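Local structure of universal stress protein (Mycobacterium smegmatis, 5AHW) at residues B[101-105]-B[106-110]. The protein binds cyclic AMP as a homodimer of the universal stress protein family and probably takes part in nucleotide signalling. Sequence-based numbering, arbitrary orientation.
Sequences ELADE and VKADL
Leu102 meets Val106 one turn further along because the first torsion of Leu102 swings CG away from the backbone N (chi1 167°), while that of Val106 sets CG1 opposite its own carbonyl carbon (chi1 -51°). Leu102 CD1 and Val106 CG1 thereby touch at 3.7 Å, the two side chains slanting across one another. The other methyl of Val106, CG2, lies against Leu102 O at 3.4 Å. The carboxylate of solvent-exposed Glu105 passes the same valine obliquely, with Glu105 OE2 3.6 Å from Val106 CG1.

The backbone ends the helix here in a Schellman motif. Val106 N still makes a helical bond to Leu102 O (3.0 Å), but Lys107, the C-prime residue, has positive phi and turns the chain back. Ala108 N consequently reaches Ala103 O at 2.8 Å in an almost straight bond (N-H...O 175°), lying in the carbonyl plane; Lys107 N to Asp104 O, at 3.4 Å, is weak. The reversal also brings Ala108 CB to 4.0 Å from Ala103 CB, a small apolar contact between two buried alanines.

The motif ends helix 95-105, and a short link then leads into strand 110-114 of the parallel sheet in this alpha/beta fold. Leu102 and Val106 pack against strands 6-10 and 34-41, touching Val8 and Ile36, and Ala108 also rests on Val8. Beyond the turn, Asp109 OD2 accepts hydrogen bonds from the backbone N of Gln5 and Thr6, tying the exit from the helix to the start of neighbouring strand 6-10.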
ATOM      1  N   GLU B 101     -13.817   7.081   6.238  1.00 30.23           N
ATOM      2  CA  GLU B 101     -15.165   6.660   6.622  1.00 32.84           C
ATOM      3  C   GLU B 101     -15.765   5.646   5.670  1.00 32.00           C
ATOM      4  O   GLU B 101     -16.453   4.733   6.112  1.00 32.70           O
ATOM      5  CB  GLU B 101     -16.095   7.862   6.771  1.00 35.51           C
ATOM      6  CG  GLU B 101     -15.626   8.786   7.886  1.00 37.30           C
ATOM      7  CD  GLU B 101     -16.409  10.092   8.004  1.00 40.75           C
ATOM      8  OE1 GLU B 101     -17.475  10.279   7.324  1.00 42.62           O
ATOM      9  OE2 GLU B 101     -15.880  10.944   8.784  1.00 42.27           O
ATOM     10  N   LEU B 102     -15.532   5.819   4.375  1.00 30.84           N
ATOM     11  CA  LEU B 102     -16.110   4.919   3.394  1.00 32.21           C
ATOM     12  C   LEU B 102     -15.565   3.536   3.629  1.00 32.56           C
ATOM     13  O   LEU B 102     -16.245   2.552   3.568  1.00 31.88           O
ATOM     14  CB  LEU B 102     -15.839   5.394   1.960  1.00 32.27           C
ATOM     15  CG  LEU B 102     -16.105   4.420   0.814  1.00 33.61           C
ATOM     16  CD1 LEU B 102     -17.582   4.013   0.810  1.00 35.45           C
ATOM     17  CD2 LEU B 102     -15.761   5.074  -0.486  1.00 33.24           C
ATOM     18  N   ALA B 103     -14.305   3.489   3.940  1.00 35.00           N
ATOM     19  CA  ALA B 103     -13.620   2.240   4.134  1.00 36.22           C
ATOM     20  C   ALA B 103     -14.126   1.460   5.355  1.00 39.18           C
ATOM     21  O   ALA B 103     -14.328   0.218   5.254  1.00 38.89           O
ATOM     22  CB  ALA B 103     -12.127   2.499   4.212  1.00 35.46           C
ATOM     23  N   ASP B 104     -14.342   2.154   6.484  1.00 40.08           N
ATOM     24  CA  ASP B 104     -15.048   1.581   7.608  1.00 43.34           C
ATOM     25  C   ASP B 104     -16.448   1.074   7.263  1.00 44.22           C
ATOM     26  O   ASP B 104     -16.844  -0.025   7.713  1.00 44.39           O
ATOM     27  CB  ASP B 104     -15.218   2.592   8.739  1.00 49.79           C
ATOM     28  CG  ASP B 104     -13.953   2.820   9.500  1.00 58.35           C
ATOM     29  OD1 ASP B 104     -12.964   2.115   9.231  1.00 57.25           O
ATOM     30  OD2 ASP B 104     -13.950   3.710  10.386  1.00 74.57           O
ATOM     31  N   GLU B 105     -17.193   1.881   6.508  1.00 42.41           N
ATOM     32  CA  GLU B 105     -18.599   1.588   6.154  1.00 43.93           C
ATOM     33  C   GLU B 105     -18.658   0.320   5.317  1.00 41.97           C
ATOM     34  O   GLU B 105     -19.491  -0.493   5.562  1.00 42.64           O
ATOM     35  CB  GLU B 105     -19.246   2.778   5.381  1.00 46.19           C
ATOM     36  CG  GLU B 105     -20.698   2.633   4.923  1.00 51.78           C
ATOM     37  CD  GLU B 105     -20.990   3.172   3.499  1.00 57.41           C
ATOM     38  OE1 GLU B 105     -20.653   4.353   3.213  1.00 58.22           O
ATOM     39  OE2 GLU B 105     -21.570   2.422   2.655  1.00 60.58           O
ATOM     40  N   VAL B 106     -17.771   0.137   4.331  1.00 39.85           N
ATOM     41  CA  VAL B 106     -17.874  -1.022   3.456  1.00 40.29           C
ATOM     42  C   VAL B 106     -16.964  -2.169   3.875  1.00 41.57           C
ATOM     43  O   VAL B 106     -16.854  -3.191   3.189  1.00 41.43           O
ATOM     44  CB  VAL B 106     -17.699  -0.627   1.993  1.00 40.20           C
ATOM     45  CG1 VAL B 106     -18.639   0.534   1.697  1.00 39.01           C
ATOM     46  CG2 VAL B 106     -16.217  -0.306   1.653  1.00 38.91           C
ATOM     47  N   LYS B 107     -16.360  -2.027   5.047  1.00 42.77           N
ATOM     48  CA  LYS B 107     -15.477  -3.050   5.580  1.00 44.22           C
ATOM     49  C   LYS B 107     -14.354  -3.351   4.581  1.00 41.34           C
ATOM     50  O   LYS B 107     -14.058  -4.500   4.257  1.00 41.79           O
ATOM     51  CB  LYS B 107     -16.286  -4.271   5.971  1.00 49.44           C
ATOM     52  CG  LYS B 107     -17.221  -3.933   7.144  1.00 53.85           C
ATOM     53  CD  LYS B 107     -18.136  -5.094   7.589  1.00 61.21           C
ATOM     54  CE  LYS B 107     -19.331  -4.545   8.407  1.00 64.86           C
ATOM     55  NZ  LYS B 107     -20.604  -5.291   8.120  1.00 70.59           N
ATOM     56  N   ALA B 108     -13.714  -2.300   4.101  1.00 37.24           N
ATOM     57  CA  ALA B 108     -12.716  -2.461   3.039  1.00 37.18           C
ATOM     58  C   ALA B 108     -11.489  -3.216   3.557  1.00 35.81           C
ATOM     59  O   ALA B 108     -11.119  -3.069   4.691  1.00 35.50           O
ATOM     60  CB  ALA B 108     -12.285  -1.119   2.537  1.00 36.13           C
ATOM     61  N   ASP B 109     -10.891  -4.046   2.723  1.00 36.01           N
ATOM     62  CA  ASP B 109      -9.712  -4.787   3.087  1.00 35.23           C
ATOM     63  C   ASP B 109      -8.524  -3.954   2.697  1.00 33.66           C
ATOM     64  O   ASP B 109      -7.427  -4.145   3.222  1.00 33.43           O
ATOM     65  CB  ASP B 109      -9.666  -6.087   2.285  1.00 37.79           C
ATOM     66  CG  ASP B 109     -10.866  -6.923   2.496  1.00 40.19           C
ATOM     67  OD1 ASP B 109     -11.075  -7.294   3.659  1.00 43.05           O
ATOM     68  OD2 ASP B 109     -11.623  -7.192   1.546  1.00 41.63           O
ATOM     69  N   LEU B 110      -8.710  -3.060   1.736  1.00 31.60           N
ATOM     70  CA  LEU B 110      -7.615  -2.202   1.316  1.00 30.69           C
ATOM     71  C   LEU B 110      -8.117  -0.856   0.788  1.00 29.53           C
ATOM     72  O   LEU B 110      -9.104  -0.763   0.056  1.00 31.09           O
ATOM     73  CB  LEU B 110      -6.824  -2.910   0.218  1.00 30.09           C
ATOM     74  CG  LEU B 110      -5.682  -2.142  -0.462  1.00 30.37           C
ATOM     75  CD1 LEU B 110      -4.513  -2.074   0.494  1.00 29.49           C
ATOM     76  CD2 LEU B 110      -5.272  -2.781  -1.780  1.00 30.86           C
TER